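Local coordinates for protein aminoglycoside Nucleotidyltransferase (2")-Ia (Pseudomonas aeruginosa, PDB 5CFS) that adenylates the 2''-hydroxyl group of gentamicin, kanamycin, tobramycin and related aminoglycosides with a nucleoside triphosphate, so giving bacteria resistance to these antibiotics, at residues Thr11-Leu16 against Arg48-Ile53; Glu78-Gly83 against Leu92-Pro97; Ile136-Phe141 against Glu173-Ala178. One frame throughout, in Å; residues are numbered along the deposited sequence.

Contact 1. Residues Thr11-Leu16 against Arg48-Ile53; sequences TTQVTL and RKHDDI. With MN (manganese (II) ion), chain C; MN (manganese (II) ion), chain B; APC (diphosphomethylphosphonic acid adenosyl ester), chain E.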
# COMPACT_ATOMS: atom_id res chain seq x y z
N THR A 11 -5.23 -3.71 -17.97
CA THR A 11 -6.48 -2.96 -17.89
C THR A 11 -7.38 -3.61 -16.85
O THR A 11 -8.17 -2.91 -16.21
CB THR A 11 -7.24 -2.90 -19.24
OG1 THR A 11 -8.01 -4.10 -19.43
CG2 THR A 11 -6.29 -2.71 -20.42
N THR A 12 -7.28 -4.93 -16.68
CA THR A 12 -8.08 -5.62 -15.67
C THR A 12 -7.80 -5.06 -14.28
O THR A 12 -8.73 -4.72 -13.56
CB THR A 12 -7.84 -7.15 -15.65
OG1 THR A 12 -8.26 -7.71 -16.89
CG2 THR A 12 -8.64 -7.82 -14.52
N GLN A 13 -6.52 -4.97 -13.89
CA GLN A 13 -6.17 -4.41 -12.59
C GLN A 13 -6.57 -2.97 -12.45
O GLN A 13 -7.04 -2.55 -11.39
CB GLN A 13 -4.67 -4.47 -12.32
CG GLN A 13 -4.18 -5.78 -11.82
CD GLN A 13 -2.75 -5.69 -11.32
OE1 GLN A 13 -2.08 -4.67 -11.50
NE2 GLN A 13 -2.28 -6.76 -10.71
N VAL A 14 -6.32 -2.18 -13.50
CA VAL A 14 -6.62 -0.76 -13.42
C VAL A 14 -8.14 -0.58 -13.30
O VAL A 14 -8.62 0.20 -12.48
CB VAL A 14 -6.07 0.01 -14.65
CG1 VAL A 14 -6.54 1.45 -14.64
CG2 VAL A 14 -4.54 -0.08 -14.67
N THR A 15 -8.89 -1.34 -14.08
CA THR A 15 -10.34 -1.26 -14.01
C THR A 15 -10.84 -1.74 -12.65
O THR A 15 -11.79 -1.18 -12.09
CB THR A 15 -11.01 -2.09 -15.12
OG1 THR A 15 -10.60 -1.58 -16.40
CG2 THR A 15 -12.52 -2.01 -15.02
N LEU A 16 -10.20 -2.76 -12.10
CA LEU A 16 -10.59 -3.28 -10.80
C LEU A 16 -10.31 -2.26 -9.71
O LEU A 16 -11.14 -2.04 -8.81
CB LEU A 16 -9.86 -4.59 -10.50
CG LEU A 16 -10.16 -5.21 -9.13
CD1 LEU A 16 -11.64 -5.47 -8.96
CD2 LEU A 16 -9.37 -6.49 -8.95
N ARG A 48 5.55 -0.91 -14.51
CA ARG A 48 5.67 -2.33 -14.78
C ARG A 48 4.37 -3.04 -14.46
O ARG A 48 3.41 -2.43 -13.99
CB ARG A 48 6.80 -2.95 -13.96
CG ARG A 48 6.64 -2.76 -12.46
CD ARG A 48 7.75 -3.49 -11.72
NE ARG A 48 7.75 -3.25 -10.28
CZ ARG A 48 7.02 -3.92 -9.39
NH1 ARG A 48 7.12 -3.62 -8.11
NH2 ARG A 48 6.19 -4.88 -9.77
N LYS A 49 4.33 -4.34 -14.73
CA LYS A 49 3.21 -5.18 -14.32
C LYS A 49 3.30 -5.40 -12.82
O LYS A 49 4.39 -5.53 -12.26
CB LYS A 49 3.21 -6.51 -15.07
CG LYS A 49 2.88 -6.39 -16.55
N HIS A 50 2.14 -5.43 -12.17
CA HIS A 50 2.05 -5.59 -10.72
C HIS A 50 1.39 -6.92 -10.37
O HIS A 50 0.34 -7.26 -10.91
CB HIS A 50 1.26 -4.43 -10.12
CG HIS A 50 1.88 -3.10 -10.40
ND1 HIS A 50 2.99 -2.64 -9.73
CD2 HIS A 50 1.57 -2.14 -11.30
CE1 HIS A 50 3.33 -1.45 -10.19
NE2 HIS A 50 2.48 -1.12 -11.15
N ASP A 51 2.00 -7.65 -9.45
CA ASP A 51 1.53 -9.00 -9.14
C ASP A 51 0.26 -8.99 -8.31
O ASP A 51 -0.56 -9.90 -8.43
CB ASP A 51 2.61 -9.79 -8.41
CG ASP A 51 3.77 -10.16 -9.31
OD1 ASP A 51 3.61 -10.12 -10.54
OD2 ASP A 51 4.84 -10.52 -8.77
N ASP A 52 0.09 -7.97 -7.46
CA ASP A 52 -1.14 -7.84 -6.68
C ASP A 52 -1.49 -6.36 -6.52
O ASP A 52 -0.83 -5.48 -7.07
CB ASP A 52 -1.01 -8.53 -5.29
CG ASP A 52 0.03 -7.87 -4.38
OD1 ASP A 52 0.44 -6.74 -4.65
OD2 ASP A 52 0.44 -8.50 -3.38
N ILE A 53 -2.57 -6.11 -5.79
CA ILE A 53 -2.95 -4.77 -5.39
C ILE A 53 -2.88 -4.72 -3.87
O ILE A 53 -3.58 -5.47 -3.19
CB ILE A 53 -4.38 -4.39 -5.86
CG1 ILE A 53 -4.48 -4.45 -7.38
CG2 ILE A 53 -4.75 -3.00 -5.37
CD1 ILE A 53 -5.91 -4.52 -7.90
MN MN C . 1.44 -7.54 -1.68
MN MN B . 2.17 -5.57 -4.29
PG APC E . 3.94 -5.63 -7.23
O1G APC E . 4.39 -6.48 -8.35
O2G APC E . 3.08 -6.39 -6.21
O3G APC E . 3.20 -4.40 -7.60
PB APC E . 5.36 -4.82 -4.88
O1B APC E . 6.38 -3.73 -4.60
O2B APC E . 3.98 -4.34 -4.35
O3B APC E . 5.21 -5.07 -6.43
PA APC E . 4.86 -7.09 -2.79
O1A APC E . 4.97 -8.58 -2.59
O2A APC E . 3.34 -6.81 -2.99
C3A APC E . 5.73 -6.46 -4.24
O5' APC E . 5.32 -6.29 -1.51
C5' APC E . 5.80 -4.93 -1.53
C4' APC E . 6.36 -4.59 -0.17
O4' APC E . 6.34 -5.76 0.68
C3' APC E . 7.80 -4.11 -0.18
O3' APC E . 8.05 -3.24 0.91
C2' APC E . 8.56 -5.42 0.02
O2' APC E . 9.86 -5.20 0.55
C1' APC E . 7.67 -6.08 1.05
N9 APC E . 7.81 -7.53 1.12
C8 APC E . 7.79 -8.42 0.07
N7 APC E . 8.03 -9.66 0.42
C5 APC E . 8.22 -9.59 1.79
C6 APC E . 8.55 -10.56 2.75
N6 APC E . 8.70 -11.86 2.48
N1 APC E . 8.72 -10.14 4.03
C2 APC E . 8.54 -8.85 4.31
N3 APC E . 8.23 -7.85 3.49
C4 APC E . 8.09 -8.28 2.23
O HOH W 1 -0.25 -4.85 -13.57
O HOH W 2 1.32 -4.26 -5.94

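Contact 2. Residues Glu78-Gly83 against Leu92-Pro97; sequences EELDYG and LLDCEP. With MN (manganese (II) ion), chain C; TOY (tobramycin), chain D.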
# COMPACT_ATOMS: atom_id res chain seq x y z
N GLU A 78 -7.57 -15.70 2.89
CA GLU A 78 -6.59 -16.09 3.90
C GLU A 78 -6.35 -14.96 4.89
O GLU A 78 -6.30 -13.80 4.50
CB GLU A 78 -5.27 -16.48 3.22
CG GLU A 78 -4.22 -17.03 4.14
CD GLU A 78 -2.92 -17.35 3.41
OE1 GLU A 78 -2.89 -17.23 2.16
OE2 GLU A 78 -1.94 -17.74 4.07
N GLU A 79 -6.20 -15.31 6.16
CA GLU A 79 -5.78 -14.32 7.15
C GLU A 79 -4.26 -14.33 7.25
O GLU A 79 -3.63 -15.38 7.17
CB GLU A 79 -6.40 -14.62 8.52
CG GLU A 79 -6.29 -13.45 9.49
CD GLU A 79 -7.19 -12.28 9.11
OE1 GLU A 79 -8.08 -12.46 8.25
OE2 GLU A 79 -7.01 -11.18 9.67
N LEU A 80 -3.68 -13.14 7.39
CA LEU A 80 -2.24 -12.96 7.50
C LEU A 80 -1.91 -12.35 8.85
O LEU A 80 -2.79 -11.86 9.55
CB LEU A 80 -1.73 -12.06 6.37
CG LEU A 80 -2.32 -12.37 4.99
CD1 LEU A 80 -2.03 -11.27 4.00
CD2 LEU A 80 -1.76 -13.69 4.51
N ASP A 81 -0.64 -12.37 9.23
CA ASP A 81 -0.23 -11.79 10.49
C ASP A 81 -0.54 -10.30 10.56
O ASP A 81 -0.80 -9.76 11.63
CB ASP A 81 1.27 -12.02 10.73
N TYR A 82 -0.54 -9.64 9.40
CA TYR A 82 -0.69 -8.19 9.33
C TYR A 82 -2.03 -7.74 8.76
O TYR A 82 -2.32 -6.56 8.78
CB TYR A 82 0.43 -7.58 8.48
CG TYR A 82 0.43 -8.09 7.06
CD1 TYR A 82 -0.43 -7.55 6.11
CD2 TYR A 82 1.27 -9.12 6.67
CE1 TYR A 82 -0.45 -8.03 4.83
CE2 TYR A 82 1.27 -9.59 5.38
CZ TYR A 82 0.41 -9.04 4.46
OH TYR A 82 0.41 -9.53 3.18
N GLY A 83 -2.82 -8.67 8.26
CA GLY A 83 -4.06 -8.31 7.59
C GLY A 83 -4.73 -9.50 6.96
O GLY A 83 -4.87 -10.56 7.60
N LEU A 92 -5.29 -10.62 -6.96
CA LEU A 92 -5.09 -10.70 -5.52
C LEU A 92 -5.07 -9.31 -4.88
O LEU A 92 -4.42 -8.40 -5.38
CB LEU A 92 -3.79 -11.43 -5.20
CG LEU A 92 -3.74 -12.89 -5.65
CD1 LEU A 92 -2.33 -13.44 -5.50
CD2 LEU A 92 -4.73 -13.73 -4.86
N LEU A 93 -5.79 -9.19 -3.78
CA LEU A 93 -5.82 -7.98 -2.95
C LEU A 93 -5.15 -8.28 -1.62
O LEU A 93 -5.59 -9.15 -0.87
CB LEU A 93 -7.24 -7.49 -2.70
CG LEU A 93 -8.16 -7.17 -3.87
CD1 LEU A 93 -9.38 -6.45 -3.30
CD2 LEU A 93 -7.48 -6.34 -4.92
N ASP A 94 -4.11 -7.52 -1.32
CA ASP A 94 -3.29 -7.72 -0.13
C ASP A 94 -3.61 -6.58 0.84
O ASP A 94 -3.15 -5.46 0.66
CB ASP A 94 -1.83 -7.74 -0.57
CG ASP A 94 -0.87 -7.99 0.56
OD1 ASP A 94 -1.30 -8.20 1.71
OD2 ASP A 94 0.34 -7.99 0.27
N CYS A 95 -4.42 -6.88 1.85
CA CYS A 95 -5.07 -5.83 2.65
C CYS A 95 -4.53 -5.73 4.07
O CYS A 95 -4.44 -6.73 4.79
CB CYS A 95 -6.57 -6.08 2.70
SG CYS A 95 -7.33 -6.20 1.07
N GLU A 96 -4.18 -4.51 4.48
CA GLU A 96 -3.71 -4.25 5.84
C GLU A 96 -4.55 -3.18 6.53
O GLU A 96 -4.85 -2.15 5.93
CB GLU A 96 -2.24 -3.81 5.81
CG GLU A 96 -1.65 -3.57 7.19
CD GLU A 96 -0.16 -3.25 7.17
OE1 GLU A 96 0.31 -2.69 6.15
OE2 GLU A 96 0.54 -3.58 8.17
N PRO A 97 -4.93 -3.40 7.79
CA PRO A 97 -5.67 -2.35 8.49
C PRO A 97 -4.80 -1.17 8.90
O PRO A 97 -3.59 -1.31 9.13
CB PRO A 97 -6.20 -3.07 9.73
CG PRO A 97 -5.22 -4.14 9.99
CD PRO A 97 -4.74 -4.59 8.64
MN MN C . 1.44 -7.54 -1.68
C11 TOY D . 5.17 -5.14 7.36
O11 TOY D . 4.15 -5.84 6.69
C21 TOY D . 6.03 -6.18 8.08
N21 TOY D . 6.53 -7.19 7.14
C31 TOY D . 5.19 -6.79 9.20
C41 TOY D . 4.65 -5.73 10.14
O41 TOY D . 3.80 -6.33 11.12
C51 TOY D . 3.85 -4.71 9.34
O51 TOY D . 4.63 -4.18 8.25
C61 TOY D . 3.44 -3.53 10.21
N61 TOY D . 2.74 -2.47 9.50
C12 TOY D . 1.97 -5.94 3.18
N12 TOY D . 1.41 -5.80 1.83
C22 TOY D . 2.12 -4.57 3.85
C32 TOY D . 2.62 -4.73 5.28
N32 TOY D . 2.83 -3.40 5.88
C42 TOY D . 3.93 -5.51 5.31
C52 TOY D . 3.85 -6.83 4.57
O52 TOY D . 5.16 -7.39 4.51
C62 TOY D . 3.34 -6.60 3.15
O62 TOY D . 3.24 -7.88 2.51
C13 TOY D . 4.38 -8.31 1.83
C23 TOY D . 4.02 -8.47 0.36
O23 TOY D . 3.48 -7.25 -0.13
C33 TOY D . 2.99 -9.59 0.20
N33 TOY D . 2.63 -9.76 -1.22
C43 TOY D . 3.57 -10.86 0.79
O43 TOY D . 2.63 -11.91 0.66
C53 TOY D . 3.88 -10.60 2.26
O53 TOY D . 4.83 -9.53 2.38
C63 TOY D . 4.48 -11.79 2.96
O63 TOY D . 4.80 -11.47 4.31
O HOH W 3 -0.66 -4.22 10.44

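Contact 3. Residues Ile136-Phe141 against Glu173-Ala178; sequences IIWDYF and EVLRAA. With APC (diphosphomethylphosphonic acid adenosyl ester), chain E; TOY (tobramycin), chain D.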
# COMPACT_ATOMS: atom_id res chain seq x y z
N ILE A 136 5.78 3.48 2.42
CA ILE A 136 6.16 2.58 1.35
C ILE A 136 7.57 2.08 1.57
O ILE A 136 7.84 0.90 1.46
CB ILE A 136 6.06 3.25 -0.02
CG1 ILE A 136 4.59 3.56 -0.34
CG2 ILE A 136 6.64 2.37 -1.12
CD1 ILE A 136 4.41 4.53 -1.49
N ILE A 137 8.48 2.99 1.89
CA ILE A 137 9.88 2.65 2.05
C ILE A 137 10.11 1.85 3.34
O ILE A 137 10.91 0.92 3.37
CB ILE A 137 10.74 3.92 2.05
CG1 ILE A 137 10.70 4.56 0.66
CG2 ILE A 137 12.18 3.60 2.45
CD1 ILE A 137 11.22 5.98 0.62
N TRP A 138 9.38 2.21 4.39
CA TRP A 138 9.43 1.51 5.68
C TRP A 138 9.27 0.00 5.51
O TRP A 138 9.98 -0.78 6.14
CB TRP A 138 8.34 2.08 6.58
CG TRP A 138 8.39 1.71 8.03
CD1 TRP A 138 7.60 0.80 8.68
CD2 TRP A 138 9.24 2.28 9.03
NE1 TRP A 138 7.92 0.76 10.01
CE2 TRP A 138 8.92 1.66 10.26
CE3 TRP A 138 10.25 3.26 9.01
CZ2 TRP A 138 9.57 1.99 11.45
CZ3 TRP A 138 10.88 3.58 10.20
CH2 TRP A 138 10.54 2.95 11.39
N ASP A 139 8.36 -0.42 4.64
CA ASP A 139 8.15 -1.85 4.47
C ASP A 139 9.34 -2.56 3.85
O ASP A 139 9.54 -3.74 4.09
CB ASP A 139 6.87 -2.12 3.66
CG ASP A 139 5.63 -2.19 4.53
OD1 ASP A 139 5.78 -2.27 5.77
OD2 ASP A 139 4.51 -2.18 3.98
N TYR A 140 10.16 -1.84 3.08
CA TYR A 140 11.38 -2.43 2.55
C TYR A 140 12.38 -2.68 3.66
O TYR A 140 13.20 -3.59 3.56
CB TYR A 140 12.03 -1.53 1.49
CG TYR A 140 11.31 -1.57 0.16
CD1 TYR A 140 11.56 -2.57 -0.77
CD2 TYR A 140 10.38 -0.60 -0.17
CE1 TYR A 140 10.89 -2.60 -1.98
CE2 TYR A 140 9.72 -0.62 -1.37
CZ TYR A 140 9.98 -1.61 -2.27
OH TYR A 140 9.29 -1.59 -3.46
N PHE A 141 12.33 -1.89 4.73
CA PHE A 141 13.25 -2.09 5.84
C PHE A 141 12.96 -3.41 6.55
O PHE A 141 13.88 -4.13 6.92
CB PHE A 141 13.20 -0.93 6.84
CG PHE A 141 13.57 0.41 6.26
CD1 PHE A 141 14.39 0.52 5.15
CD2 PHE A 141 13.09 1.57 6.85
CE1 PHE A 141 14.73 1.76 4.64
CE2 PHE A 141 13.43 2.82 6.34
CZ PHE A 141 14.25 2.91 5.23
N GLU A 173 17.95 7.49 4.23
CA GLU A 173 18.96 6.97 5.15
C GLU A 173 18.68 7.41 6.59
O GLU A 173 18.98 6.67 7.52
CB GLU A 173 20.35 7.40 4.71
CG GLU A 173 20.80 6.66 3.46
CD GLU A 173 22.28 6.78 3.19
OE1 GLU A 173 22.97 7.50 3.94
OE2 GLU A 173 22.76 6.13 2.23
N VAL A 174 18.11 8.60 6.78
CA VAL A 174 17.67 9.02 8.11
C VAL A 174 16.50 8.15 8.58
O VAL A 174 16.44 7.74 9.75
CB VAL A 174 17.27 10.51 8.11
CG1 VAL A 174 16.59 10.91 9.41
CG2 VAL A 174 18.49 11.40 7.86
N LEU A 175 15.56 7.87 7.68
CA LEU A 175 14.44 6.99 8.02
C LEU A 175 14.94 5.60 8.39
O LEU A 175 14.44 4.98 9.33
CB LEU A 175 13.46 6.90 6.85
CG LEU A 175 12.08 6.32 7.17
CD1 LEU A 175 11.29 7.23 8.09
CD2 LEU A 175 11.33 6.09 5.88
N ARG A 176 15.93 5.10 7.66
CA ARG A 176 16.48 3.79 7.97
C ARG A 176 17.16 3.75 9.34
O ARG A 176 17.06 2.75 10.04
CB ARG A 176 17.47 3.34 6.91
CG ARG A 176 17.90 1.90 7.10
CD ARG A 176 18.61 1.37 5.87
NE ARG A 176 19.87 2.06 5.65
CZ ARG A 176 20.63 1.92 4.57
NH1 ARG A 176 21.77 2.59 4.49
NH2 ARG A 176 20.26 1.11 3.58
N ALA A 177 17.83 4.84 9.70
CA ALA A 177 18.41 4.95 11.03
C ALA A 177 17.33 4.91 12.11
O ALA A 177 17.53 4.30 13.16
CB ALA A 177 19.22 6.23 11.15
N ALA A 178 16.19 5.53 11.85
CA ALA A 178 15.08 5.51 12.79
C ALA A 178 14.54 4.10 12.94
O ALA A 178 14.22 3.66 14.05
CB ALA A 178 13.98 6.46 12.35
PG APC E . 3.94 -5.63 -7.23
O1G APC E . 4.39 -6.48 -8.35
O2G APC E . 3.08 -6.39 -6.21
O3G APC E . 3.20 -4.40 -7.60
PB APC E . 5.36 -4.82 -4.88
O1B APC E . 6.38 -3.73 -4.60
O2B APC E . 3.98 -4.34 -4.35
O3B APC E . 5.21 -5.07 -6.43
PA APC E . 4.86 -7.09 -2.79
O1A APC E . 4.97 -8.58 -2.59
O2A APC E . 3.34 -6.81 -2.99
C3A APC E . 5.73 -6.46 -4.24
O5' APC E . 5.32 -6.29 -1.51
C5' APC E . 5.80 -4.93 -1.53
C4' APC E . 6.36 -4.59 -0.17
O4' APC E . 6.34 -5.76 0.68
C3' APC E . 7.80 -4.11 -0.18
O3' APC E . 8.05 -3.24 0.91
C2' APC E . 8.56 -5.42 0.02
O2' APC E . 9.86 -5.20 0.55
C1' APC E . 7.67 -6.08 1.05
N9 APC E . 7.81 -7.53 1.12
C8 APC E . 7.79 -8.42 0.07
N7 APC E . 8.03 -9.66 0.42
C5 APC E . 8.22 -9.59 1.79
C6 APC E . 8.55 -10.56 2.75
N6 APC E . 8.70 -11.86 2.48
N1 APC E . 8.72 -10.14 4.03
C2 APC E . 8.54 -8.85 4.31
N3 APC E . 8.23 -7.85 3.49
C4 APC E . 8.09 -8.28 2.23
C11 TOY D . 5.17 -5.14 7.36
O11 TOY D . 4.15 -5.84 6.69
C21 TOY D . 6.03 -6.18 8.08
N21 TOY D . 6.53 -7.19 7.14
C31 TOY D . 5.19 -6.79 9.20
C41 TOY D . 4.65 -5.73 10.14
O41 TOY D . 3.80 -6.33 11.12
C51 TOY D . 3.85 -4.71 9.34
O51 TOY D . 4.63 -4.18 8.25
C61 TOY D . 3.44 -3.53 10.21
N61 TOY D . 2.74 -2.47 9.50
C12 TOY D . 1.97 -5.94 3.18
N12 TOY D . 1.41 -5.80 1.83
C22 TOY D . 2.12 -4.57 3.85
C32 TOY D . 2.62 -4.73 5.28
N32 TOY D . 2.83 -3.40 5.88
C42 TOY D . 3.93 -5.51 5.31
C52 TOY D . 3.85 -6.83 4.57
O52 TOY D . 5.16 -7.39 4.51
C62 TOY D . 3.34 -6.60 3.15
O62 TOY D . 3.24 -7.88 2.51
C13 TOY D . 4.38 -8.31 1.83
C23 TOY D . 4.02 -8.47 0.36
O23 TOY D . 3.48 -7.25 -0.13
C33 TOY D . 2.99 -9.59 0.20
N33 TOY D . 2.63 -9.76 -1.22
C43 TOY D . 3.57 -10.86 0.79
O43 TOY D . 2.63 -11.91 0.66
C53 TOY D . 3.88 -10.60 2.26
O53 TOY D . 4.83 -9.53 2.38
C63 TOY D . 4.48 -11.79 2.96
O63 TOY D . 4.80 -11.47 4.31

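Contact 1. Residues Thr11-Leu16 against Arg48-Ile53
Q13 on helix 11-26 reaches across to the backbone of H50, in the loop that leads into strand 53-58. Its CG lies opposite the carbonyl carbon (chi1 -82°) and the chain runs out straight, which carries the amide to the loop: Q13 NE2 donates to H50 O at 2.7 Å. The bond is short but bent, 139° at the hydrogen, and the donor sits above the carbonyl plane. The amide lies nearly coplanar with the H50 imidazole, 20° apart. A water closes the other branch, giving a proton to Q13 OE1 and taking one from H50 N, and W37 and E91 bind the two ends of the amide from outside. This polar grip is the tight, buried part. Beside it the packing is looser: L16 CD2 and I53 CD1 meet at 4.1 Å, and I53 CD1 also faces Q13 O. On the outer, exposed side of the loop D51 turns away from the helix and pairs with K155. Beyond the loop lies the nucleotide analogue. H50 ND1 donates to its O3G at 2.8 Å, while D40 holds H50 NE2 and so fixes the ring flip. R48 NH2 and the amide of D51 both bind O1G. D52 points away from the helix and splits its carboxylate between two manganese ions, OD1 at 2.1 Å from one and OD2 at 2.2 Å from the other; D54 also binds both, and D94 the one at OD2. Q13 is consistent with a second-shell role, holding the backbone of H50, two residues before the metal ligand D52. R48, H50 and the manganese ions gather round the triphosphate analogue and would be expected to offset its negative charge, as in the two-metal site of nucleotidyltransferases.

Contact 2. Residues Glu78-Gly83 against Leu92-Pro97
With chi1 at 60°, the CG of Y82 sits between its own N and carbonyl carbon, while D94 on strand 91-101 turns CG opposite its backbone N (-178°); together these rotations bring the phenol to the carboxylate. Y82 OH donates to D94 OD1 at 2.6 Å, meeting it on the syn side, with ring and carboxylate planes 50° apart. The other oxygen, D94 OD2, binds a manganese ion at 2.3 Å and accepts from tobramycin N12. The metal is shared with D52 and D54 and with O23 and N33 of the antibiotic. L80 CB lies over one face of the Y82 ring and tobramycin C52 over the opposite one, both offset toward the rim. E96 crosses the Y82 side chain at about a right angle, its CB at the ring edge, and its extended chain carries the carboxylate to the drug, receiving tobramycin N32 on OE1 at 2.6 Å and N61 on OE2 at 2.8 Å. Where the turn 80-83 closes onto the strand, G83 CA makes a CH...O contact of 3.2 Å with C95 O, and Y82 O lies against P97 CD. Within the turn, L80 N bonds to G83 O. This strand and turn supply one part of the drug site; D139 and A108 bind tobramycin as well. D94 and E96 offer negative charge to amines that are probably protonated, and the Y82 hydroxyl is consistent with holding the metal ligand in place.

Contact 3. Residues Ile136-Phe141 against Glu173-Ala178
L175 on helix 169-183 fits between the aromatic side chains of helix 133-146. Its CG lies 3.8 Å from F141 CE2, in the plane of that ring at its edge, and 4.0 Å from W138 CE3, so the branch point touches both rings. L175 and W138 cross at about a right angle. Further along, L175 CD2 meets I137 CG2 at 4.3 Å. R176 contributes its aliphatic root: CB stands over a face of the F141 ring in a CH-pi contact, 4.1 Å from the centroid and 29° off the normal. The other face of that ring is covered by I137 O, over its centre, one turn back in the same helix. The R176 chain bends at chi3 and its end leads away from the interface. The W138 indole, with CG opposite its backbone N (chi1 -168°), brings CZ3 to 3.9 Å from L175 O and CH2 up to the backbone of A178, both approached obliquely. In the next shell, F179 meets W138 and F141 edge to face, and Y160 touches F141 from helix 154-167. On the far side of helix 133-146, D139 OD2 accepts tobramycin N32 at 2.8 Å and the Y140 face lies under O3' of the nucleotide analogue. The segment axes cross at -53° and come within 10.3 Å, a separation spanned by these large side chains. Helix 133-146 thus lies between helix 169-183 and the ligands, with helix 154-167 packing on I137, Y140 and F141, and helix 35-43 on I136 and Y140.

Overall arrangement
From the N terminus, contact 1 returns the chain to helix 11-26 after strand 32-34 and helix 35-43. Contact 2 follows within a much shorter loop, strand 84-88 filling most of the interval between its segments. Contact 3 spans helix 154-167 and joins two helices of the C-terminal part. The three loops run in series, none nested in or crossing another. Contacts 1 and 2 touch through the parallel pairing of strands 53-58 and 91-101, where the backbone of I53 hydrogen-bonds to L92 and D94, and they share a manganese ion. Contact 3 stands apart, about 26 Å from contact 1 between centres; nucleotide analogue and tobramycin bridge the gap between the sheet side and the helices.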